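Local coordinates for protein putative NAD(P)H-dependent FMN-containing oxidoreductase YwqN (Bacillus subtilis, PDB 1RLI) that is a putative NADPH-dependent oxidoreductase that probably uses FMN as cofactor and belongs to the SsuE family of flavoproteins, at residues R68-H73 with P107-Q112; L75-P80 with G88-F93; P134-F139 with M148-Y153. All blocks are in the same frame, centred on the assembly; numbering follows the deposited sequence.

Contact 1 of 3, residues R68-H73 with P107-Q112; sequences RILQCH and PDFKQQ
Leu-70 meets Phe-109 and Gln-112 where helix 62-70 comes up against the first turn of helix 109-114, an example of two helices joined through a single aliphatic side chain. Upstream of it, Arg-68 turns to the other side of its helix, where its guanidinium group forms a salt bridge with Glu-33. Ile-69 packs on Ile-35 and Ile-9 of the sheet and leaves the facing helix to its neighbour. With CG anti to its carbonyl carbon (chi1 -72°), Leu-70 reaches over to helix 109-114. Its CD2 methyl does most of the touching: it comes within 3.8 Å of Gln-112 CB, the two side chains crossing at about a right angle. The same methyl approaches the Phe-109 ring obliquely, Leu-70 CD2 lying 4.0 Å from Phe-109 CD1; the ring extends back to it because Phe-109 CG stands anti to its own backbone N (chi1 -174°). In this flavodoxin-like fold, a sheet with a parallel five-stranded core flanked by helices, helix 62-70 leads into strand 74-80 and helix 109-114 into strand 117-124, its neighbour in the sheet. Gln-71 N bonds to Arg-68 O at 3.1 Å and Cys-72 N to Ile-69 O at 3.0 Å, and Lys-116 NZ donates to the carbonyl oxygens of Leu-70 and Cys-72. His-73, together with Lys-5, marks a platinum(II) site.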
loop_
_atom_site.group_PDB
_atom_site.type_symbol
_atom_site.label_atom_id
_atom_site.label_comp_id
_atom_site.label_asym_id
_atom_site.label_seq_id
_atom_site.Cartn_x
_atom_site.Cartn_y
_atom_site.Cartn_z
ATOM N N ARG D 68 -0.794 -30.808 -9.072
ATOM C CA ARG D 68 -1.688 -30.278 -10.094
ATOM C C ARG D 68 -1.302 -28.865 -10.502
ATOM O O ARG D 68 -1.297 -28.531 -11.690
ATOM C CB ARG D 68 -3.126 -30.324 -9.592
ATOM C CG ARG D 68 -3.639 -31.738 -9.485
ATOM C CD ARG D 68 -4.913 -31.796 -8.699
ATOM N NE ARG D 68 -6.003 -31.071 -9.335
ATOM C CZ ARG D 68 -7.069 -30.632 -8.677
ATOM N NH1 ARG D 68 -7.166 -30.848 -7.369
ATOM N NH2 ARG D 68 -8.034 -29.986 -9.317
ATOM N N ILE D 69 -0.967 -28.034 -9.518
ATOM C CA ILE D 69 -0.552 -26.663 -9.791
ATOM C C ILE D 69 0.670 -26.606 -10.689
ATOM O O ILE D 69 0.778 -25.740 -11.564
ATOM C CB ILE D 69 -0.204 -25.920 -8.478
ATOM C CG1 ILE D 69 -1.483 -25.438 -7.817
ATOM C CG2 ILE D 69 0.769 -24.770 -8.757
ATOM C CD1 ILE D 69 -1.254 -24.835 -6.430
ATOM N N LEU D 70 1.607 -27.520 -10.466
ATOM C CA LEU D 70 2.828 -27.511 -11.244
ATOM C C LEU D 70 2.592 -27.770 -12.720
ATOM O O LEU D 70 3.392 -27.351 -13.556
ATOM C CB LEU D 70 3.839 -28.504 -10.653
ATOM C CG LEU D 70 4.394 -27.942 -9.332
ATOM C CD1 LEU D 70 5.294 -28.968 -8.632
ATOM C CD2 LEU D 70 5.171 -26.663 -9.625
ATOM N N GLN D 71 1.486 -28.428 -13.048
ATOM C CA GLN D 71 1.176 -28.708 -14.448
ATOM C C GLN D 71 0.446 -27.556 -15.150
ATOM O O GLN D 71 0.208 -27.620 -16.358
ATOM C CB GLN D 71 0.322 -29.971 -14.543
ATOM C CG GLN D 71 0.936 -31.180 -13.846
ATOM C CD GLN D 71 0.135 -32.453 -14.057
ATOM O OE1 GLN D 71 0.040 -32.959 -15.175
ATOM N NE2 GLN D 71 -0.449 -32.972 -12.982
ATOM N N CYS D 72 0.110 -26.503 -14.406
ATOM C CA CYS D 72 -0.625 -25.377 -14.975
ATOM C C CYS D 72 0.223 -24.125 -15.167
ATOM O O CYS D 72 0.989 -23.724 -14.281
ATOM C CB CYS D 72 -1.843 -25.057 -14.098
ATOM S SG CYS D 72 -3.019 -26.415 -13.962
ATOM N N HIS D 73 0.084 -23.507 -16.334
ATOM C CA HIS D 73 0.852 -22.306 -16.640
ATOM C C HIS D 73 0.227 -21.049 -16.039
ATOM O O HIS D 73 0.924 -20.081 -15.733
ATOM C CB HIS D 73 0.963 -22.120 -18.158
ATOM C CG HIS D 73 1.854 -20.988 -18.561
ATOM N ND1 HIS D 73 1.445 -19.980 -19.407
ATOM C CD2 HIS D 73 3.138 -20.706 -18.236
ATOM C CE1 HIS D 73 2.437 -19.127 -19.587
ATOM N NE2 HIS D 73 3.477 -19.545 -18.889
ATOM N N PRO D 107 11.967 -30.883 -6.433
ATOM C CA PRO D 107 13.269 -30.243 -6.601
ATOM C C PRO D 107 13.370 -28.995 -7.457
ATOM O O PRO D 107 14.293 -28.203 -7.277
ATOM C CB PRO D 107 14.149 -31.385 -7.130
ATOM C CG PRO D 107 13.194 -32.176 -7.941
ATOM C CD PRO D 107 11.981 -32.235 -7.029
ATOM N N ASP D 108 12.425 -28.807 -8.376
ATOM C CA ASP D 108 12.466 -27.647 -9.259
ATOM C C ASP D 108 11.311 -26.669 -9.024
ATOM O O ASP D 108 11.015 -25.843 -9.886
ATOM C CB ASP D 108 12.425 -28.116 -10.706
ATOM C CG ASP D 108 13.501 -29.129 -11.005
ATOM O OD1 ASP D 108 14.682 -28.784 -10.816
ATOM O OD2 ASP D 108 13.156 -30.258 -11.422
ATOM N N PHE D 109 10.700 -26.751 -7.846
ATOM C CA PHE D 109 9.561 -25.918 -7.478
ATOM C C PHE D 109 9.744 -24.427 -7.749
ATOM O O PHE D 109 8.918 -23.810 -8.412
ATOM C CB PHE D 109 9.220 -26.141 -5.993
ATOM C CG PHE D 109 7.961 -25.443 -5.540
ATOM C CD1 PHE D 109 6.717 -25.801 -6.073
ATOM C CD2 PHE D 109 8.015 -24.435 -4.571
ATOM C CE1 PHE D 109 5.548 -25.173 -5.653
ATOM C CE2 PHE D 109 6.839 -23.799 -4.150
ATOM C CZ PHE D 109 5.609 -24.175 -4.692
ATOM N N LYS D 110 10.815 -23.842 -7.230
ATOM C CA LYS D 110 11.042 -22.417 -7.431
ATOM C C LYS D 110 11.077 -22.078 -8.922
ATOM O O LYS D 110 10.372 -21.187 -9.372
ATOM C CB LYS D 110 12.360 -21.982 -6.777
ATOM C CG LYS D 110 12.485 -20.465 -6.642
ATOM C CD LYS D 110 13.745 -20.050 -5.885
ATOM C CE LYS D 110 14.999 -20.175 -6.741
ATOM N NZ LYS D 110 16.178 -19.593 -6.042
ATOM N N GLN D 111 11.904 -22.787 -9.681
ATOM C CA GLN D 111 12.015 -22.527 -11.119
ATOM C C GLN D 111 10.678 -22.725 -11.831
ATOM O O GLN D 111 10.271 -21.880 -12.640
ATOM C CB GLN D 111 13.079 -23.441 -11.746
ATOM C CG GLN D 111 13.590 -22.996 -13.120
ATOM C CD GLN D 111 12.520 -23.003 -14.190
ATOM O OE1 GLN D 111 11.838 -24.011 -14.406
ATOM N NE2 GLN D 111 12.369 -21.874 -14.878
ATOM N N GLN D 112 9.999 -23.830 -11.533
ATOM C CA GLN D 112 8.707 -24.113 -12.149
ATOM C C GLN D 112 7.678 -23.014 -11.861
ATOM O O GLN D 112 6.925 -22.602 -12.749
ATOM C CB GLN D 112 8.154 -25.456 -11.656
ATOM C CG GLN D 112 8.853 -26.684 -12.207
ATOM C CD GLN D 112 8.409 -27.938 -11.490
ATOM O OE1 GLN D 112 8.621 -28.077 -10.287
ATOM N NE2 GLN D 112 7.782 -28.856 -12.218
#

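Contact 2 of 3, residues L75-P80 with G88-F93; sequences LIFATP and GTLKLF
Leu-90 bridges Phe-77 and Thr-79, one methyl to each, and so joins helix 88-95 to the strand that precedes it in the chain. The apolar part consists of two methyl contacts. Leu-90 CD1 lies at the edge of the Phe-77 ring, in its plane, 4.0 Å from Phe-77 CD1, and the two side chains cross at about a right angle; Leu-90 CD2 rests 3.9 Å from Thr-79 CB. Having CG anti to the backbone N (chi1 -174°) carries the fork of Leu-90 out from the helix to the strand. The leucine also packs against Leu-37 of strand 33-41.

The polar part belongs to Thr-79. Its hydroxyl donates to Pro-80 O, 2.8 Å from Thr-79 OG1, with the donor 19° out of the carbonyl plane, and also pairs with the backbone N of Ser-87. The bond to Ser-87 N ties the C-terminal end of the strand to the start of helix 88-95, a region where flavodoxin-like proteins commonly bind their flavin.

No hydrogen bond links strand and helix segments directly. The chemistry therefore implies a split role for Thr-79: carbon against the leucine, with its buried oxygen satisfied by Pro-80 O and Ser-87 N.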
loop_
_atom_site.group_PDB
_atom_site.type_symbol
_atom_site.label_atom_id
_atom_site.label_comp_id
_atom_site.label_asym_id
_atom_site.label_seq_id
_atom_site.Cartn_x
_atom_site.Cartn_y
_atom_site.Cartn_z
ATOM N N LEU D 75 -2.225 -19.491 -13.018
ATOM C CA LEU D 75 -2.821 -19.778 -11.714
ATOM C C LEU D 75 -3.715 -18.632 -11.267
ATOM O O LEU D 75 -3.264 -17.484 -11.234
ATOM C CB LEU D 75 -1.736 -19.978 -10.653
ATOM C CG LEU D 75 -0.654 -21.031 -10.904
ATOM C CD1 LEU D 75 0.255 -21.104 -9.656
ATOM C CD2 LEU D 75 -1.294 -22.378 -11.195
ATOM N N ILE D 76 -4.961 -18.947 -10.908
ATOM C CA ILE D 76 -5.904 -17.944 -10.416
ATOM C C ILE D 76 -6.190 -18.219 -8.947
ATOM O O ILE D 76 -6.730 -19.261 -8.593
ATOM C CB ILE D 76 -7.235 -17.965 -11.211
ATOM C CG1 ILE D 76 -6.931 -17.640 -12.673
ATOM C CG2 ILE D 76 -8.211 -16.929 -10.635
ATOM C CD1 ILE D 76 -8.111 -17.763 -13.621
ATOM N N PHE D 77 -5.794 -17.281 -8.091
ATOM C CA PHE D 77 -6.003 -17.438 -6.651
ATOM C C PHE D 77 -7.278 -16.708 -6.337
ATOM O O PHE D 77 -7.352 -15.498 -6.516
ATOM C CB PHE D 77 -4.828 -16.821 -5.900
ATOM C CG PHE D 77 -3.549 -17.574 -6.082
ATOM C CD1 PHE D 77 -3.185 -18.575 -5.190
ATOM C CD2 PHE D 77 -2.733 -17.323 -7.182
ATOM C CE1 PHE D 77 -2.018 -19.314 -5.400
ATOM C CE2 PHE D 77 -1.576 -18.059 -7.390
ATOM C CZ PHE D 77 -1.224 -19.058 -6.492
ATOM N N ALA D 78 -8.285 -17.442 -5.878
ATOM C CA ALA D 78 -9.578 -16.841 -5.570
ATOM C C ALA D 78 -9.826 -16.907 -4.080
ATOM O O ALA D 78 -9.761 -17.982 -3.478
ATOM C CB ALA D 78 -10.683 -17.577 -6.331
ATOM N N THR D 79 -10.155 -15.773 -3.474
ATOM C CA THR D 79 -10.348 -15.793 -2.024
ATOM C C THR D 79 -11.280 -14.747 -1.463
ATOM O O THR D 79 -11.417 -13.672 -2.020
ATOM C CB THR D 79 -8.998 -15.556 -1.298
ATOM O OG1 THR D 79 -9.179 -15.628 0.126
ATOM C CG2 THR D 79 -8.463 -14.129 -1.636
ATOM N N PRO D 80 -11.954 -15.070 -0.355
ATOM C CA PRO D 80 -12.829 -14.066 0.240
ATOM C C PRO D 80 -11.850 -13.198 1.026
ATOM O O PRO D 80 -10.727 -13.638 1.327
ATOM C CB PRO D 80 -13.743 -14.887 1.156
ATOM C CG PRO D 80 -12.933 -16.082 1.498
ATOM C CD PRO D 80 -12.248 -16.409 0.181
ATOM N N GLY D 88 -8.248 -18.074 5.709
ATOM C CA GLY D 88 -7.360 -18.887 6.518
ATOM C C GLY D 88 -6.805 -20.032 5.681
ATOM O O GLY D 88 -5.622 -20.367 5.783
ATOM N N THR D 89 -7.637 -20.646 4.843
ATOM C CA THR D 89 -7.141 -21.751 4.026
ATOM C C THR D 89 -6.080 -21.322 3.023
ATOM O O THR D 89 -5.079 -22.008 2.863
ATOM C CB THR D 89 -8.272 -22.466 3.266
ATOM O OG1 THR D 89 -9.009 -21.521 2.482
ATOM C CG2 THR D 89 -9.220 -23.157 4.253
ATOM N N LEU D 90 -6.270 -20.182 2.354
ATOM C CA LEU D 90 -5.267 -19.767 1.372
ATOM C C LEU D 90 -3.984 -19.320 2.052
ATOM O O LEU D 90 -2.882 -19.540 1.517
ATOM C CB LEU D 90 -5.796 -18.648 0.454
ATOM C CG LEU D 90 -4.854 -18.245 -0.700
ATOM C CD1 LEU D 90 -4.521 -19.474 -1.572
ATOM C CD2 LEU D 90 -5.510 -17.170 -1.569
ATOM N N LYS D 91 -4.098 -18.700 3.224
ATOM C CA LYS D 91 -2.906 -18.250 3.969
ATOM C C LYS D 91 -2.047 -19.453 4.402
ATOM O O LYS D 91 -0.826 -19.431 4.235
ATOM C CB LYS D 91 -3.322 -17.424 5.195
ATOM C CG LYS D 91 -2.204 -17.097 6.184
ATOM C CD LYS D 91 -1.106 -16.270 5.548
ATOM C CE LYS D 91 -0.102 -15.811 6.613
ATOM N NZ LYS D 91 1.114 -15.237 5.966
ATOM N N LEU D 92 -2.670 -20.516 4.920
ATOM C CA LEU D 92 -1.884 -21.678 5.337
ATOM C C LEU D 92 -1.300 -22.403 4.122
ATOM O O LEU D 92 -0.204 -22.987 4.199
ATOM C CB LEU D 92 -2.741 -22.643 6.186
ATOM C CG LEU D 92 -2.693 -22.380 7.703
ATOM C CD1 LEU D 92 -3.122 -20.935 8.017
ATOM C CD2 LEU D 92 -3.580 -23.398 8.424
ATOM N N PHE D 93 -2.018 -22.358 2.995
ATOM C CA PHE D 93 -1.544 -22.995 1.757
ATOM C C PHE D 93 -0.285 -22.279 1.252
ATOM O O PHE D 93 0.756 -22.900 1.006
ATOM C CB PHE D 93 -2.630 -22.918 0.682
ATOM C CG PHE D 93 -2.196 -23.477 -0.643
ATOM C CD1 PHE D 93 -2.037 -24.855 -0.814
ATOM C CD2 PHE D 93 -1.923 -22.626 -1.709
ATOM C CE1 PHE D 93 -1.608 -25.380 -2.049
ATOM C CE2 PHE D 93 -1.495 -23.136 -2.950
ATOM C CZ PHE D 93 -1.340 -24.522 -3.115
#

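Contact 3 of 3, residues P134-F139 with M148-Y153; sequences PLIQQF and MSFKGY
Ile-136 is the bump on helix 133-146, and the rings of Tyr-153 and Phe-150 on strand 149-157 form the hollow that takes it. Its CG2 methyl sits over one face of the Tyr-153 ring in a CH-pi contact, 4.0 Å from the ring centroid and only 16° off the normal. CD1 follows the same ring nearer its root, 4.1 Å from Tyr-153 CG. Tyr-153 offers this face because its CG lies between the backbone N and the carbonyl carbon (chi1 62°). Helix and strand run nearly antiparallel, at 160°, their axes 10.8 Å apart: this is the returning half of a beta-alpha-beta crossover from strand 117-124 to the outer strand of the flavodoxin-like sheet.

In the reverse sense, Phe-150 is the bump from the strand. Its leading corner enters a groove between the carbonyl of Ile-136 and the CB of Phe-139, one turn further along the helix: Phe-150 CE2 is 3.6 Å from Ile-136 O, which lies at the ring edge, and 4.0 Å from Phe-139 CB. Ile-136 CG2 closes the groove, 4.0 Å from Phe-150 CE2. Beyond, the Tyr-153 hydroxyl bonds to Lys-129 O of a neighbouring subunit. Cutting the ring back to an alanine would probably open a gap over Ile-136 and cost that carbonyl its link across the interface. Phe-143 meets the Phe-150 ring edge-to-face.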
loop_
_atom_site.group_PDB
_atom_site.type_symbol
_atom_site.label_atom_id
_atom_site.label_comp_id
_atom_site.label_asym_id
_atom_site.label_seq_id
_atom_site.Cartn_x
_atom_site.Cartn_y
_atom_site.Cartn_z
ATOM N N PRO D 134 -4.344 -3.324 0.347
ATOM C CA PRO D 134 -3.145 -3.877 0.996
ATOM C C PRO D 134 -2.998 -5.363 0.650
ATOM O O PRO D 134 -1.881 -5.855 0.453
ATOM C CB PRO D 134 -3.430 -3.668 2.478
ATOM C CG PRO D 134 -4.126 -2.335 2.470
ATOM C CD PRO D 134 -5.107 -2.488 1.292
ATOM N N LEU D 135 -4.118 -6.076 0.584
ATOM C CA LEU D 135 -4.043 -7.511 0.256
ATOM C C LEU D 135 -3.482 -7.713 -1.162
ATOM O O LEU D 135 -2.673 -8.602 -1.415
ATOM C CB LEU D 135 -5.441 -8.175 0.366
ATOM C CG LEU D 135 -5.536 -9.596 -0.215
ATOM C CD1 LEU D 135 -4.526 -10.548 0.488
ATOM C CD2 LEU D 135 -6.993 -10.108 -0.010
ATOM N N ILE D 136 -3.927 -6.904 -2.104
ATOM C CA ILE D 136 -3.419 -7.033 -3.465
ATOM C C ILE D 136 -1.920 -6.741 -3.459
ATOM O O ILE D 136 -1.166 -7.404 -4.149
ATOM C CB ILE D 136 -4.167 -6.080 -4.437
ATOM C CG1 ILE D 136 -5.655 -6.465 -4.482
ATOM C CG2 ILE D 136 -3.575 -6.172 -5.857
ATOM C CD1 ILE D 136 -5.905 -7.925 -4.935
ATOM N N GLN D 137 -1.484 -5.757 -2.672
ATOM C CA GLN D 137 -0.052 -5.441 -2.618
ATOM C C GLN D 137 0.730 -6.557 -1.932
ATOM O O GLN D 137 1.901 -6.792 -2.241
ATOM C CB GLN D 137 0.170 -4.103 -1.912
ATOM C CG GLN D 137 -0.452 -2.944 -2.669
ATOM C CD GLN D 137 -0.282 -1.623 -1.939
ATOM O OE1 GLN D 137 -0.885 -1.403 -0.886
ATOM N NE2 GLN D 137 0.547 -0.748 -2.485
ATOM N N GLN D 138 0.077 -7.266 -1.020
ATOM C CA GLN D 138 0.717 -8.380 -0.351
ATOM C C GLN D 138 0.902 -9.462 -1.416
ATOM O O GLN D 138 1.984 -10.049 -1.527
ATOM C CB GLN D 138 -0.195 -8.873 0.781
ATOM C CG GLN D 138 0.395 -9.922 1.694
ATOM C CD GLN D 138 -0.549 -10.181 2.866
ATOM O OE1 GLN D 138 -1.639 -10.726 2.682
ATOM N NE2 GLN D 138 -0.152 -9.751 4.064
ATOM N N PHE D 139 -0.131 -9.713 -2.227
ATOM C CA PHE D 139 -0.008 -10.734 -3.289
ATOM C C PHE D 139 1.114 -10.344 -4.247
ATOM O O PHE D 139 1.859 -11.206 -4.720
ATOM C CB PHE D 139 -1.317 -10.895 -4.073
ATOM C CG PHE D 139 -2.293 -11.853 -3.449
ATOM C CD1 PHE D 139 -1.961 -13.203 -3.298
ATOM C CD2 PHE D 139 -3.552 -11.418 -3.019
ATOM C CE1 PHE D 139 -2.864 -14.117 -2.731
ATOM C CE2 PHE D 139 -4.475 -12.330 -2.444
ATOM C CZ PHE D 139 -4.126 -13.681 -2.304
ATOM N N MET D 148 6.899 -14.964 -10.180
ATOM C CA MET D 148 5.668 -15.124 -10.937
ATOM C C MET D 148 5.128 -13.774 -11.400
ATOM O O MET D 148 5.116 -12.820 -10.634
ATOM C CB MET D 148 4.630 -15.804 -10.044
ATOM C CG MET D 148 5.120 -17.143 -9.471
ATOM S SD MET D 148 4.140 -17.724 -8.072
ATOM C CE MET D 148 2.532 -17.965 -8.938
ATOM N N SER D 149 4.679 -13.701 -12.649
ATOM C CA SER D 149 4.124 -12.463 -13.171
ATOM C C SER D 149 2.682 -12.287 -12.675
ATOM O O SER D 149 1.836 -13.143 -12.887
ATOM C CB SER D 149 4.137 -12.477 -14.700
ATOM O OG SER D 149 5.465 -12.596 -15.174
ATOM N N PHE D 150 2.426 -11.155 -12.033
ATOM C CA PHE D 150 1.107 -10.837 -11.485
ATOM C C PHE D 150 0.426 -10.089 -12.599
ATOM O O PHE D 150 0.629 -8.879 -12.753
ATOM C CB PHE D 150 1.272 -9.942 -10.245
ATOM C CG PHE D 150 0.021 -9.780 -9.425
ATOM C CD1 PHE D 150 -1.155 -10.449 -9.754
ATOM C CD2 PHE D 150 0.031 -8.956 -8.307
ATOM C CE1 PHE D 150 -2.325 -10.284 -8.956
ATOM C CE2 PHE D 150 -1.106 -8.791 -7.515
ATOM C CZ PHE D 150 -2.282 -9.451 -7.835
ATOM N N LYS D 151 -0.381 -10.831 -13.367
ATOM C CA LYS D 151 -1.065 -10.335 -14.559
ATOM C C LYS D 151 -2.355 -9.545 -14.385
ATOM O O LYS D 151 -2.700 -8.745 -15.253
ATOM C CB LYS D 151 -1.340 -11.504 -15.498
ATOM C CG LYS D 151 -0.081 -12.218 -15.991
ATOM C CD LYS D 151 0.767 -11.300 -16.856
ATOM C CE LYS D 151 1.883 -12.076 -17.557
ATOM N NZ LYS D 151 2.804 -11.190 -18.325
ATOM N N GLY D 152 -3.084 -9.761 -13.299
ATOM C CA GLY D 152 -4.313 -8.997 -13.129
ATOM C C GLY D 152 -5.087 -9.479 -11.927
ATOM O O GLY D 152 -4.749 -10.518 -11.364
ATOM N N TYR D 153 -6.106 -8.722 -11.523
ATOM C CA TYR D 153 -6.934 -9.115 -10.384
ATOM C C TYR D 153 -8.289 -8.466 -10.509
ATOM O O TYR D 153 -8.507 -7.590 -11.350
ATOM C CB TYR D 153 -6.308 -8.656 -9.060
ATOM C CG TYR D 153 -6.186 -7.151 -8.961
ATOM C CD1 TYR D 153 -7.235 -6.363 -8.464
ATOM C CD2 TYR D 153 -5.037 -6.509 -9.434
ATOM C CE1 TYR D 153 -7.127 -4.960 -8.452
ATOM C CE2 TYR D 153 -4.926 -5.127 -9.421
ATOM C CZ TYR D 153 -5.963 -4.366 -8.936
ATOM O OH TYR D 153 -5.800 -2.990 -8.945
#

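How the contacts relate
Contacts 2 and 3 lie with their centres about 12 Å apart and touch on one side of the sheet, where Leu-90 CD2 meets Phe-139 CZ at 3.8 Å. Contact 1 stands about 17 Å from contact 2, centre to centre, yet joins the same packing through Ile-69 CD1, 3.3 Å from Phe-93 CZ. Contacts 1 and 3 do not meet; their nearest atoms are about 7 Å apart. Contact 2 thus touches both of the others, and it includes the strand end where a flavin probably binds; bound platinum lies about 9 Å from the Thr-79 side chain and about 10 Å from that of Phe-139. Contacts 2 and 3, unlike contact 1, reach a second subunit.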